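Local coordinates for D-aminopeptidase (PDB 1HI9), which is a zinc-dependent, self-compartmentalizing decameric peptidase that removes N-terminal D-amino acids from short peptides such as D-Ala-D-Ala, at residues A[18-23]-A[28-33]; A[36-41]-A[99-104]; A[56-59]-A[65-68]. All blocks are in the same frame, centred on the assembly; numbering follows the deposited sequence.

Contact 1: residues A[18-23]-A[28-33]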
ATOM      1  N   ASP A  18       6.128 -15.028  18.681  1.00 34.36           N
ATOM      2  CA  ASP A  18       6.879 -14.782  17.463  1.00 34.50           C
ATOM      3  C   ASP A  18       7.161 -13.324  17.111  1.00 33.92           C
ATOM      4  O   ASP A  18       7.926 -13.062  16.190  1.00 33.93           O
ATOM      5  CB  ASP A  18       6.214 -15.498  16.281  1.00 36.08           C
ATOM      6  CG  ASP A  18       4.943 -14.820  15.815  1.00 38.62           C
ATOM      7  OD1 ASP A  18       4.376 -14.002  16.554  1.00 40.72           O
ATOM      8  OD2 ASP A  18       4.492 -15.118  14.688  1.00 42.91           O
ATOM      9  N   THR A  19       6.567 -12.375  17.827  1.00 32.16           N
ATOM     10  CA  THR A  19       6.851 -10.980  17.539  1.00 32.78           C
ATOM     11  C   THR A  19       8.318 -10.713  17.905  1.00 33.46           C
ATOM     12  O   THR A  19       8.889  -9.715  17.487  1.00 33.01           O
ATOM     13  CB  THR A  19       5.961 -10.011  18.348  1.00 34.69           C
ATOM     14  OG1 THR A  19       6.301 -10.084  19.738  1.00 35.38           O
ATOM     15  CG2 THR A  19       4.480 -10.369  18.174  1.00 34.69           C
ATOM     16  N   PHE A  20       8.916 -11.608  18.692  1.00 32.95           N
ATOM     17  CA  PHE A  20      10.308 -11.483  19.093  1.00 31.90           C
ATOM     18  C   PHE A  20      11.266 -12.312  18.217  1.00 32.45           C
ATOM     19  O   PHE A  20      12.477 -12.129  18.293  1.00 33.42           O
ATOM     20  CB  PHE A  20      10.505 -11.928  20.553  1.00 31.80           C
ATOM     21  CG  PHE A  20       9.899 -11.010  21.578  1.00 32.18           C
ATOM     22  CD1 PHE A  20       8.532 -11.018  21.814  1.00 31.73           C
ATOM     23  CD2 PHE A  20      10.701 -10.139  22.317  1.00 31.51           C
ATOM     24  CE1 PHE A  20       7.966 -10.183  22.762  1.00 30.50           C
ATOM     25  CE2 PHE A  20      10.141  -9.295  23.272  1.00 29.81           C
ATOM     26  CZ  PHE A  20       8.771  -9.320  23.492  1.00 30.82           C
ATOM     27  N   VAL A  21      10.751 -13.224  17.398  1.00 32.78           N
ATOM     28  CA  VAL A  21      11.632 -14.063  16.579  1.00 32.73           C
ATOM     29  C   VAL A  21      11.435 -13.929  15.076  1.00 33.64           C
ATOM     30  O   VAL A  21      12.223 -14.445  14.299  1.00 33.94           O
ATOM     31  CB  VAL A  21      11.475 -15.564  16.943  1.00 30.58           C
ATOM     32  CG1 VAL A  21      11.520 -15.735  18.450  1.00 30.63           C
ATOM     33  CG2 VAL A  21      10.173 -16.109  16.380  1.00 27.80           C
ATOM     34  N   ASP A  22      10.380 -13.246  14.665  1.00 36.12           N
ATOM     35  CA  ASP A  22      10.101 -13.071  13.246  1.00 37.89           C
ATOM     36  C   ASP A  22      10.760 -11.759  12.814  1.00 38.06           C
ATOM     37  O   ASP A  22      10.343 -10.695  13.265  1.00 37.14           O
ATOM     38  CB  ASP A  22       8.587 -13.005  13.043  1.00 40.56           C
ATOM     39  CG  ASP A  22       8.184 -13.055  11.589  1.00 44.29           C
ATOM     40  OD1 ASP A  22       8.771 -12.302  10.776  1.00 45.81           O
ATOM     41  OD2 ASP A  22       7.263 -13.840  11.269  1.00 45.34           O
ATOM     42  N   SER A  23      11.780 -11.831  11.953  1.00 37.27           N
ATOM     43  CA  SER A  23      12.485 -10.627  11.505  1.00 37.74           C
ATOM     44  C   SER A  23      11.554  -9.533  10.987  1.00 37.80           C
ATOM     45  O   SER A  23      11.905  -8.351  10.991  1.00 38.09           O
ATOM     46  CB  SER A  23      13.533 -10.971  10.434  1.00 38.22           C
ATOM     47  OG  SER A  23      12.958 -11.657   9.331  1.00 39.05           O
ATOM     48  N   TYR A  28      11.300  -7.975  17.108  1.00 38.22           N
ATOM     49  CA  TYR A  28      12.458  -8.723  16.622  1.00 38.80           C
ATOM     50  C   TYR A  28      13.815  -8.142  17.040  1.00 39.91           C
ATOM     51  O   TYR A  28      14.686  -8.880  17.514  1.00 39.91           O
ATOM     52  CB  TYR A  28      12.410  -8.844  15.097  1.00 37.61           C
ATOM     53  CG  TYR A  28      13.614  -9.558  14.525  1.00 37.82           C
ATOM     54  CD1 TYR A  28      13.832 -10.918  14.777  1.00 36.07           C
ATOM     55  CD2 TYR A  28      14.558  -8.869  13.765  1.00 36.40           C
ATOM     56  CE1 TYR A  28      14.963 -11.566  14.283  1.00 37.33           C
ATOM     57  CE2 TYR A  28      15.688  -9.506  13.273  1.00 36.23           C
ATOM     58  CZ  TYR A  28      15.888 -10.849  13.532  1.00 36.66           C
ATOM     59  OH  TYR A  28      17.010 -11.476  13.047  1.00 36.84           O
ATOM     60  N   GLU A  29      13.998  -6.834  16.858  1.00 40.87           N
ATOM     61  CA  GLU A  29      15.268  -6.202  17.207  1.00 42.75           C
ATOM     62  C   GLU A  29      15.644  -6.400  18.676  1.00 41.90           C
ATOM     63  O   GLU A  29      16.817  -6.593  18.999  1.00 40.84           O
ATOM     64  CB  GLU A  29      15.250  -4.708  16.846  1.00 45.01           C
ATOM     65  CG  GLU A  29      15.341  -4.436  15.352  1.00 48.92           C
ATOM     66  CD  GLU A  29      15.592  -2.968  15.031  1.00 53.80           C
ATOM     67  OE1 GLU A  29      16.606  -2.402  15.518  1.00 54.55           O
ATOM     68  OE2 GLU A  29      14.776  -2.380  14.284  1.00 55.20           O
ATOM     69  N   ARG A  30      14.655  -6.362  19.565  1.00 40.04           N
ATOM     70  CA  ARG A  30      14.924  -6.590  20.979  1.00 38.48           C
ATOM     71  C   ARG A  30      15.270  -8.060  21.156  1.00 37.37           C
ATOM     72  O   ARG A  30      16.151  -8.412  21.940  1.00 37.58           O
ATOM     73  CB  ARG A  30      13.697  -6.269  21.828  1.00 39.37           C
ATOM     74  CG  ARG A  30      13.357  -4.793  21.925  1.00 38.13           C
ATOM     75  CD  ARG A  30      11.944  -4.622  22.468  1.00 38.23           C
ATOM     76  NE  ARG A  30      11.776  -5.258  23.767  1.00 34.79           N
ATOM     77  CZ  ARG A  30      10.612  -5.683  24.249  1.00 32.31           C
ATOM     78  NH1 ARG A  30       9.503  -5.549  23.535  1.00 28.37           N
ATOM     79  NH2 ARG A  30      10.558  -6.241  25.454  1.00 31.60           N
ATOM     80  N   GLY A  31      14.567  -8.911  20.414  1.00 36.89           N
ATOM     81  CA  GLY A  31      14.802 -10.338  20.489  1.00 36.27           C
ATOM     82  C   GLY A  31      16.219 -10.755  20.146  1.00 36.78           C
ATOM     83  O   GLY A  31      16.832 -11.511  20.894  1.00 36.52           O
ATOM     84  N   ARG A  32      16.749 -10.270  19.027  1.00 37.76           N
ATOM     85  CA  ARG A  32      18.097 -10.660  18.633  1.00 37.90           C
ATOM     86  C   ARG A  32      19.151 -10.081  19.563  1.00 38.21           C
ATOM     87  O   ARG A  32      20.258 -10.609  19.664  1.00 37.14           O
ATOM     88  CB  ARG A  32      18.375 -10.266  17.183  1.00 38.92           C
ATOM     89  CG  ARG A  32      18.447  -8.792  16.910  1.00 41.19           C
ATOM     90  CD  ARG A  32      18.666  -8.551  15.424  1.00 43.46           C
ATOM     91  NE  ARG A  32      18.786  -7.125  15.134  1.00 46.98           N
ATOM     92  CZ  ARG A  32      18.827  -6.603  13.913  1.00 47.93           C
ATOM     93  NH1 ARG A  32      18.754  -7.392  12.841  1.00 46.61           N
ATOM     94  NH2 ARG A  32      18.938  -5.286  13.774  1.00 48.93           N
ATOM     95  N   LEU A  33      18.794  -9.010  20.263  1.00 39.29           N
ATOM     96  CA  LEU A  33      19.715  -8.401  21.201  1.00 40.97           C
ATOM     97  C   LEU A  33      19.817  -9.351  22.390  1.00 40.56           C
ATOM     98  O   LEU A  33      20.909  -9.724  22.825  1.00 41.67           O
ATOM     99  CB  LEU A  33      19.187  -7.042  21.658  1.00 41.80           C
ATOM    100  CG  LEU A  33      20.246  -5.992  22.028  1.00 44.43           C
ATOM    101  CD1 LEU A  33      19.547  -4.784  22.628  1.00 44.38           C
ATOM    102  CD2 LEU A  33      21.256  -6.554  23.012  1.00 43.00           C
TER
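Ser23 lies over one face of the Tyr28 ring: its CA is 3.4 Å from the ring centroid and only 13° off the ring normal, a CH-pi contact made by a backbone carbon over the ring face. With CG anti to the backbone N (chi1 178°), Tyr28 reaches back from the first turn of the helix along 18-23, and its CB comes 3.3 Å from Asp22 O. The second pair is turned differently. Phe20 and Arg30 have their planes 68° apart; Phe20 CE2 sits over the guanidinium face near its rim, 3.8 Å from Arg30 CZ, while Arg30 NH2 lies in the ring plane at the phenyl edge. Gly31 packs against the Phe20 carbonyl, its CA 3.7 Å from Phe20 O; a CB there would collide with that oxygen. Val21 O accepts a hydrogen bond from the zinc ligand His60. No hydrogen bond joins 18-23 to 28-33, and between these two segments the contact is van der Waals and CH-pi in kind, while the charge of Arg30 is paired across the subunit boundary, in a salt bridge with Glu69 of a neighbouring subunit.

Contact 2: residues A[36-41]-A[99-104]. With ZN (zinc ion), chain F.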
ATOM      1  N   THR A  36      21.670 -12.571  21.399  1.00 37.53           N
ATOM      2  CA  THR A  36      23.111 -12.418  21.327  1.00 37.80           C
ATOM      3  C   THR A  36      23.707 -12.409  22.730  1.00 38.67           C
ATOM      4  O   THR A  36      24.711 -13.069  22.994  1.00 37.11           O
ATOM      5  CB  THR A  36      23.487 -11.128  20.591  1.00 37.88           C
ATOM      6  OG1 THR A  36      22.991 -11.195  19.251  1.00 39.23           O
ATOM      7  CG2 THR A  36      25.003 -10.945  20.556  1.00 38.42           C
ATOM      8  N   GLU A  37      23.074 -11.681  23.641  1.00 40.73           N
ATOM      9  CA  GLU A  37      23.578 -11.621  25.000  1.00 43.25           C
ATOM     10  C   GLU A  37      23.476 -12.959  25.709  1.00 42.89           C
ATOM     11  O   GLU A  37      24.371 -13.319  26.475  1.00 44.03           O
ATOM     12  CB  GLU A  37      22.852 -10.527  25.773  1.00 45.10           C
ATOM     13  CG  GLU A  37      23.187  -9.155  25.217  1.00 51.09           C
ATOM     14  CD  GLU A  37      22.555  -8.032  25.989  1.00 54.15           C
ATOM     15  OE1 GLU A  37      21.315  -8.053  26.170  1.00 56.29           O
ATOM     16  OE2 GLU A  37      23.302  -7.125  26.411  1.00 57.25           O
ATOM     17  N   GLU A  38      22.402 -13.699  25.442  1.00 43.06           N
ATOM     18  CA  GLU A  38      22.214 -15.011  26.049  1.00 42.43           C
ATOM     19  C   GLU A  38      23.369 -15.918  25.648  1.00 41.84           C
ATOM     20  O   GLU A  38      23.928 -16.623  26.479  1.00 40.78           O
ATOM     21  CB  GLU A  38      20.888 -15.638  25.599  1.00 42.36           C
ATOM     22  CG  GLU A  38      20.681 -17.060  26.117  1.00 43.16           C
ATOM     23  CD  GLU A  38      19.240 -17.326  26.558  1.00 45.46           C
ATOM     24  OE1 GLU A  38      18.678 -16.506  27.310  1.00 44.33           O
ATOM     25  OE2 GLU A  38      18.670 -18.364  26.172  1.00 47.08           O
ATOM     26  N   ALA A  39      23.725 -15.881  24.371  1.00 40.83           N
ATOM     27  CA  ALA A  39      24.821 -16.689  23.871  1.00 41.21           C
ATOM     28  C   ALA A  39      26.146 -16.273  24.517  1.00 41.93           C
ATOM     29  O   ALA A  39      26.990 -17.123  24.810  1.00 41.40           O
ATOM     30  CB  ALA A  39      24.918 -16.566  22.344  1.00 39.62           C
ATOM     31  N   ASN A  40      26.330 -14.970  24.730  1.00 41.28           N
ATOM     32  CA  ASN A  40      27.562 -14.490  25.337  1.00 42.00           C
ATOM     33  C   ASN A  40      27.772 -15.093  26.716  1.00 41.89           C
ATOM     34  O   ASN A  40      28.899 -15.428  27.078  1.00 41.22           O
ATOM     35  CB  ASN A  40      27.586 -12.958  25.423  1.00 42.26           C
ATOM     36  CG  ASN A  40      27.832 -12.298  24.070  1.00 43.10           C
ATOM     37  OD1 ASN A  40      28.469 -12.873  23.183  1.00 43.16           O
ATOM     38  ND2 ASN A  40      27.341 -11.077  23.917  1.00 42.71           N
ATOM     39  N   TYR A  41      26.700 -15.256  27.484  1.00 42.09           N
ATOM     40  CA  TYR A  41      26.858 -15.837  28.812  1.00 42.90           C
ATOM     41  C   TYR A  41      27.521 -17.209  28.709  1.00 43.14           C
ATOM     42  O   TYR A  41      28.472 -17.506  29.436  1.00 42.87           O
ATOM     43  CB  TYR A  41      25.511 -15.963  29.523  1.00 42.00           C
ATOM     44  CG  TYR A  41      24.983 -14.661  30.065  1.00 41.96           C
ATOM     45  CD1 TYR A  41      23.856 -14.069  29.513  1.00 41.52           C
ATOM     46  CD2 TYR A  41      25.590 -14.041  31.156  1.00 42.19           C
ATOM     47  CE1 TYR A  41      23.334 -12.896  30.033  1.00 43.90           C
ATOM     48  CE2 TYR A  41      25.078 -12.860  31.686  1.00 42.84           C
ATOM     49  CZ  TYR A  41      23.943 -12.293  31.120  1.00 44.02           C
ATOM     50  OH  TYR A  41      23.398 -11.139  31.641  1.00 43.94           O
ATOM     51  N   LEU A  99      26.711 -27.633  22.434  1.00 44.97           N
ATOM     52  CA  LEU A  99      25.819 -26.925  23.348  1.00 43.88           C
ATOM     53  C   LEU A  99      24.668 -26.320  22.541  1.00 42.61           C
ATOM     54  O   LEU A  99      24.889 -25.489  21.660  1.00 41.90           O
ATOM     55  CB  LEU A  99      26.597 -25.822  24.070  1.00 44.66           C
ATOM     56  CG  LEU A  99      26.000 -25.221  25.350  1.00 46.13           C
ATOM     57  CD1 LEU A  99      27.009 -24.264  25.997  1.00 45.30           C
ATOM     58  CD2 LEU A  99      24.720 -24.487  25.030  1.00 47.48           C
ATOM     59  N   PHE A 100      23.445 -26.750  22.834  1.00 40.93           N
ATOM     60  CA  PHE A 100      22.264 -26.240  22.135  1.00 39.72           C
ATOM     61  C   PHE A 100      21.638 -25.147  22.993  1.00 38.40           C
ATOM     62  O   PHE A 100      21.273 -25.395  24.143  1.00 38.85           O
ATOM     63  CB  PHE A 100      21.252 -27.369  21.900  1.00 38.77           C
ATOM     64  CG  PHE A 100      21.747 -28.463  20.989  1.00 39.13           C
ATOM     65  CD1 PHE A 100      20.963 -29.589  20.749  1.00 39.98           C
ATOM     66  CD2 PHE A 100      22.974 -28.370  20.355  1.00 37.47           C
ATOM     67  CE1 PHE A 100      21.399 -30.594  19.893  1.00 38.95           C
ATOM     68  CE2 PHE A 100      23.410 -29.370  19.501  1.00 36.34           C
ATOM     69  CZ  PHE A 100      22.622 -30.481  19.269  1.00 38.43           C
ATOM     70  N   LEU A 101      21.510 -23.949  22.427  1.00 38.34           N
ATOM     71  CA  LEU A 101      20.964 -22.789  23.142  1.00 37.55           C
ATOM     72  C   LEU A 101      19.696 -22.243  22.501  1.00 36.35           C
ATOM     73  O   LEU A 101      19.577 -22.195  21.279  1.00 36.30           O
ATOM     74  CB  LEU A 101      22.007 -21.669  23.175  1.00 38.86           C
ATOM     75  CG  LEU A 101      22.245 -20.886  24.463  1.00 41.53           C
ATOM     76  CD1 LEU A 101      23.187 -19.739  24.142  1.00 40.99           C
ATOM     77  CD2 LEU A 101      20.956 -20.357  25.051  1.00 41.32           C
ATOM     78  N   GLY A 102      18.763 -21.807  23.338  1.00 34.73           N
ATOM     79  CA  GLY A 102      17.522 -21.258  22.835  1.00 34.11           C
ATOM     80  C   GLY A 102      16.667 -22.261  22.092  1.00 34.24           C
ATOM     81  O   GLY A 102      15.924 -21.897  21.177  1.00 32.61           O
ATOM     82  N   TYR A 103      16.774 -23.530  22.473  1.00 33.23           N
ATOM     83  CA  TYR A 103      15.978 -24.557  21.827  1.00 33.13           C
ATOM     84  C   TYR A 103      14.544 -24.599  22.338  1.00 32.79           C
ATOM     85  O   TYR A 103      14.211 -24.048  23.393  1.00 31.64           O
ATOM     86  CB  TYR A 103      16.653 -25.918  21.981  1.00 33.39           C
ATOM     87  CG  TYR A 103      17.640 -26.207  20.863  1.00 33.86           C
ATOM     88  CD1 TYR A 103      18.605 -25.269  20.498  1.00 33.61           C
ATOM     89  CD2 TYR A 103      17.592 -27.400  20.160  1.00 33.00           C
ATOM     90  CE1 TYR A 103      19.494 -25.518  19.450  1.00 34.03           C
ATOM     91  CE2 TYR A 103      18.477 -27.659  19.115  1.00 34.85           C
ATOM     92  CZ  TYR A 103      19.418 -26.720  18.764  1.00 34.23           C
ATOM     93  OH  TYR A 103      20.264 -26.983  17.717  1.00 33.00           O
ATOM     94  N   HIS A 104      13.697 -25.262  21.564  1.00 33.99           N
ATOM     95  CA  HIS A 104      12.276 -25.375  21.879  1.00 33.47           C
ATOM     96  C   HIS A 104      11.803 -26.801  21.692  1.00 32.55           C
ATOM     97  O   HIS A 104      12.522 -27.625  21.153  1.00 32.60           O
ATOM     98  CB  HIS A 104      11.478 -24.443  20.955  1.00 31.65           C
ATOM     99  CG  HIS A 104      11.792 -24.646  19.504  1.00 29.86           C
ATOM    100  ND1 HIS A 104      11.293 -25.701  18.772  1.00 30.64           N
ATOM    101  CD2 HIS A 104      12.603 -23.957  18.666  1.00 29.75           C
ATOM    102  CE1 HIS A 104      11.777 -25.656  17.543  1.00 26.90           C
ATOM    103  NE2 HIS A 104      12.575 -24.606  17.455  1.00 31.53           N
TER
HETATM  104 ZN    ZN F 300      13.891 -24.322  16.103  1.00 31.80          ZN
HETATM  105  O   HOH W   1      17.931 -20.731  25.941  1.00 24.75           O
HETATM  106  O   HOH W   2      13.427 -23.494  14.229  1.00 28.83           O
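Ala39 and Leu101 mark the closest backbone approach, their CA atoms 7.3 Å apart, where one turn of helix 28-48 lies over strand 97-103 just before the chain turns a corner at Gly102. Leu101 points toward the helix and splits its two methyl groups between neighbouring residues. Its CD1 reaches the backbone of Ala39, 3.5 Å from Ala39 CA, and also touches the methyl group of that residue; the short alanine side chain probably allows this close approach. The other methyl, Leu101 CD2, packs against the aliphatic part of Glu38, 3.5 Å from Glu38 CG, and lies 3.2 Å from Glu38 OE2.

Glu38 also points toward the strand. Its first torsion (chi1 176°) extends the chain away from its own amide, and a bend at chi2 then carries the carboxylate past the leucine. The buried acid is well supplied with partners. OE1 of Glu38 takes a hydrogen bond from Ser13 and a salt bridge from Arg190, which probably help to keep it ionised. Water 1 donates to Glu38 OE2 and accepts a weak bond from Gly102 N at 2.9 Å, a bridge between helix and strand where no direct hydrogen bond is made. Gly102 has a positive phi (65°), a turn that glycine adopts readily.

Two residues further on, His104 binds zinc through NE2 at 1.9 Å; Asp8, Glu133 and water 2 complete the coordination of that zinc, and the His104 ring stacks on that of His115, the active-site nucleophile. Several zinc ligands (Asp8, His60, His104) follow the C-terminal ends of parallel strands, as is common in alpha/beta folds; the contact packs helix 28-48 on the sheet whose strand 97-103 leads to His104 of the dinuclear zinc site of this M55 peptidase.

Contact 3: residues A[56-59]-A[65-68]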
ATOM      1  N   VAL A  56      30.161 -20.648  17.068  1.00 42.07           N
ATOM      2  CA  VAL A  56      28.754 -20.316  17.262  1.00 41.29           C
ATOM      3  C   VAL A  56      28.011 -20.270  15.933  1.00 42.54           C
ATOM      4  O   VAL A  56      28.298 -19.434  15.075  1.00 43.82           O
ATOM      5  CB  VAL A  56      28.598 -18.954  17.978  1.00 41.45           C
ATOM      6  CG1 VAL A  56      27.129 -18.707  18.330  1.00 40.37           C
ATOM      7  CG2 VAL A  56      29.462 -18.933  19.234  1.00 39.97           C
ATOM      8  N   ASN A  57      27.049 -21.179  15.778  1.00 41.95           N
ATOM      9  CA  ASN A  57      26.248 -21.285  14.562  1.00 40.60           C
ATOM     10  C   ASN A  57      24.826 -20.768  14.793  1.00 40.72           C
ATOM     11  O   ASN A  57      24.065 -21.334  15.585  1.00 41.57           O
ATOM     12  CB  ASN A  57      26.186 -22.746  14.104  1.00 39.80           C
ATOM     13  CG  ASN A  57      25.463 -22.918  12.778  1.00 40.78           C
ATOM     14  OD1 ASN A  57      24.786 -23.921  12.547  1.00 40.53           O
ATOM     15  ND2 ASN A  57      25.612 -21.948  11.900  1.00 40.10           N
ATOM     16  N   ASP A  58      24.473 -19.690  14.103  1.00 39.12           N
ATOM     17  CA  ASP A  58      23.139 -19.110  14.211  1.00 36.89           C
ATOM     18  C   ASP A  58      22.239 -20.145  13.559  1.00 36.87           C
ATOM     19  O   ASP A  58      22.379 -20.421  12.363  1.00 33.74           O
ATOM     20  CB  ASP A  58      23.076 -17.793  13.431  1.00 36.93           C
ATOM     21  CG  ASP A  58      21.829 -16.989  13.734  1.00 35.41           C
ATOM     22  OD1 ASP A  58      20.739 -17.597  13.824  1.00 36.40           O
ATOM     23  OD2 ASP A  58      21.938 -15.748  13.862  1.00 35.07           O
ATOM     24  N   SER A  59      21.314 -20.711  14.332  1.00 36.32           N
ATOM     25  CA  SER A  59      20.434 -21.762  13.808  1.00 37.57           C
ATOM     26  C   SER A  59      18.960 -21.417  13.686  1.00 37.08           C
ATOM     27  O   SER A  59      18.124 -22.312  13.673  1.00 37.57           O
ATOM     28  CB  SER A  59      20.570 -23.015  14.674  1.00 35.40           C
ATOM     29  OG  SER A  59      21.924 -23.388  14.793  1.00 38.20           O
ATOM     30  N   ASN A  65      20.528 -13.604  12.757  1.00 36.64           N
ATOM     31  CA  ASN A  65      19.982 -12.991  13.969  1.00 36.19           C
ATOM     32  C   ASN A  65      21.046 -12.547  14.971  1.00 36.23           C
ATOM     33  O   ASN A  65      21.015 -11.420  15.467  1.00 34.81           O
ATOM     34  CB  ASN A  65      19.040 -13.981  14.658  1.00 36.30           C
ATOM     35  CG  ASN A  65      18.128 -14.681  13.684  1.00 36.01           C
ATOM     36  OD1 ASN A  65      17.218 -14.070  13.137  1.00 38.09           O
ATOM     37  ND2 ASN A  65      18.379 -15.974  13.446  1.00 34.22           N
ATOM     38  N   LEU A  66      21.971 -13.444  15.295  1.00 35.44           N
ATOM     39  CA  LEU A  66      23.034 -13.092  16.226  1.00 35.98           C
ATOM     40  C   LEU A  66      23.760 -11.878  15.658  1.00 36.34           C
ATOM     41  O   LEU A  66      24.083 -11.840  14.471  1.00 35.78           O
ATOM     42  CB  LEU A  66      23.998 -14.263  16.400  1.00 35.49           C
ATOM     43  CG  LEU A  66      23.412 -15.444  17.175  1.00 35.44           C
ATOM     44  CD1 LEU A  66      24.381 -16.609  17.148  1.00 33.96           C
ATOM     45  CD2 LEU A  66      23.111 -15.020  18.602  1.00 33.10           C
ATOM     46  N   MET A  67      24.007 -10.884  16.503  1.00 37.07           N
ATOM     47  CA  MET A  67      24.663  -9.659  16.048  1.00 40.14           C
ATOM     48  C   MET A  67      26.172  -9.768  16.139  1.00 40.59           C
ATOM     49  O   MET A  67      26.744  -9.793  17.227  1.00 41.05           O
ATOM     50  CB  MET A  67      24.149  -8.469  16.855  1.00 41.00           C
ATOM     51  CG  MET A  67      22.635  -8.403  16.876  1.00 43.61           C
ATOM     52  SD  MET A  67      21.981  -6.864  17.457  1.00 51.12           S
ATOM     53  CE  MET A  67      22.091  -7.037  19.221  1.00 48.36           C
ATOM     54  N   VAL A  68      26.815  -9.825  14.979  1.00 41.41           N
ATOM     55  CA  VAL A  68      28.261  -9.982  14.919  1.00 43.47           C
ATOM     56  C   VAL A  68      29.030  -8.889  15.665  1.00 43.84           C
ATOM     57  O   VAL A  68      30.101  -9.147  16.203  1.00 43.13           O
ATOM     58  CB  VAL A  68      28.735 -10.065  13.448  1.00 43.74           C
ATOM     59  CG1 VAL A  68      28.529  -8.728  12.756  1.00 44.33           C
ATOM     60  CG2 VAL A  68      30.191 -10.493  13.401  1.00 46.07           C
TER
HETATM   61  O   HOH W   3      24.083 -14.117  12.687  1.00 27.63           O
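Asp58 grips the chain at 65-66 with both carboxylate oxygens. The straightest bond runs from Leu66 N to Asp58 OD2, 2.7 Å long with an N-H...O angle of 166°, meeting the oxygen nearly along its C-O bond. Asn65 N reaches Asp58 OD2 as well, at 2.8 Å, but is poorly aligned, and that bond is weak. The other oxygen, Asp58 OD1, is met on its syn side by Asn65 ND2 at 2.9 Å; the donor stands 18° out of the carboxylate plane, and the amide is turned well away from coplanarity with the acid. Water 3 donates to both Asp58 OD2 and Leu66 O, at 2.9 Å each, adding a solvent bridge to the direct bonds.

A chi1 of -168° swings the Asp58 carboxylate away from its own amide and out toward 65-66. An alanine here would remove the acceptors for two backbone N-H groups and the Asn65 amide, and would probably leave the 65-66 loop free to shift, loosening a residue that borders the zinc ligand His60. Asn65 ND2 also bonds His60 O, and Asn65 OD1 bonds Tyr28 OH, so both ends of the amide are used and its rotation is fixed.

Further out the contact becomes apolar. Leu66 CB lies 3.6 Å from Asp58 OD2, and Leu66 CD1 meets Val56 CG1 at 3.7 Å, the two side chains crossing at about a right angle. Strand 53-58 is hydrogen-bonded between strands 2-7 and 76-80, while the loop packs against helix 28-48: Met35 packs on Asn65 and Leu66, Ile43 on Val56, and Leu77 of strand 76-80 closes on Leu66.

In the fold
Contacts 2 and 3 are buried, whereas contact 1 is partly buried and lies farthest from the chain centre, about 17 Å against 11 and 13 Å. Helix 28-48 supplies one segment to contact 1 and another to contact 2, whose centres are about 14 Å apart; contact 3 is tied to both helical segments, by Tyr28 OH to Asn65 OD1 (2.6 Å) and Thr36 OG1 to Met67 N (2.9 Å), both probable hydrogen bonds. Contacts 2 and 3 also reach the same sheet. Their chemistry differs: direct carboxylate bonds in contact 3, a water bridge beside leucine packing in contact 2, ring contacts in contact 1. Contacts 1 and 3 both reach neighbouring subunits; no other chain touches contact 2.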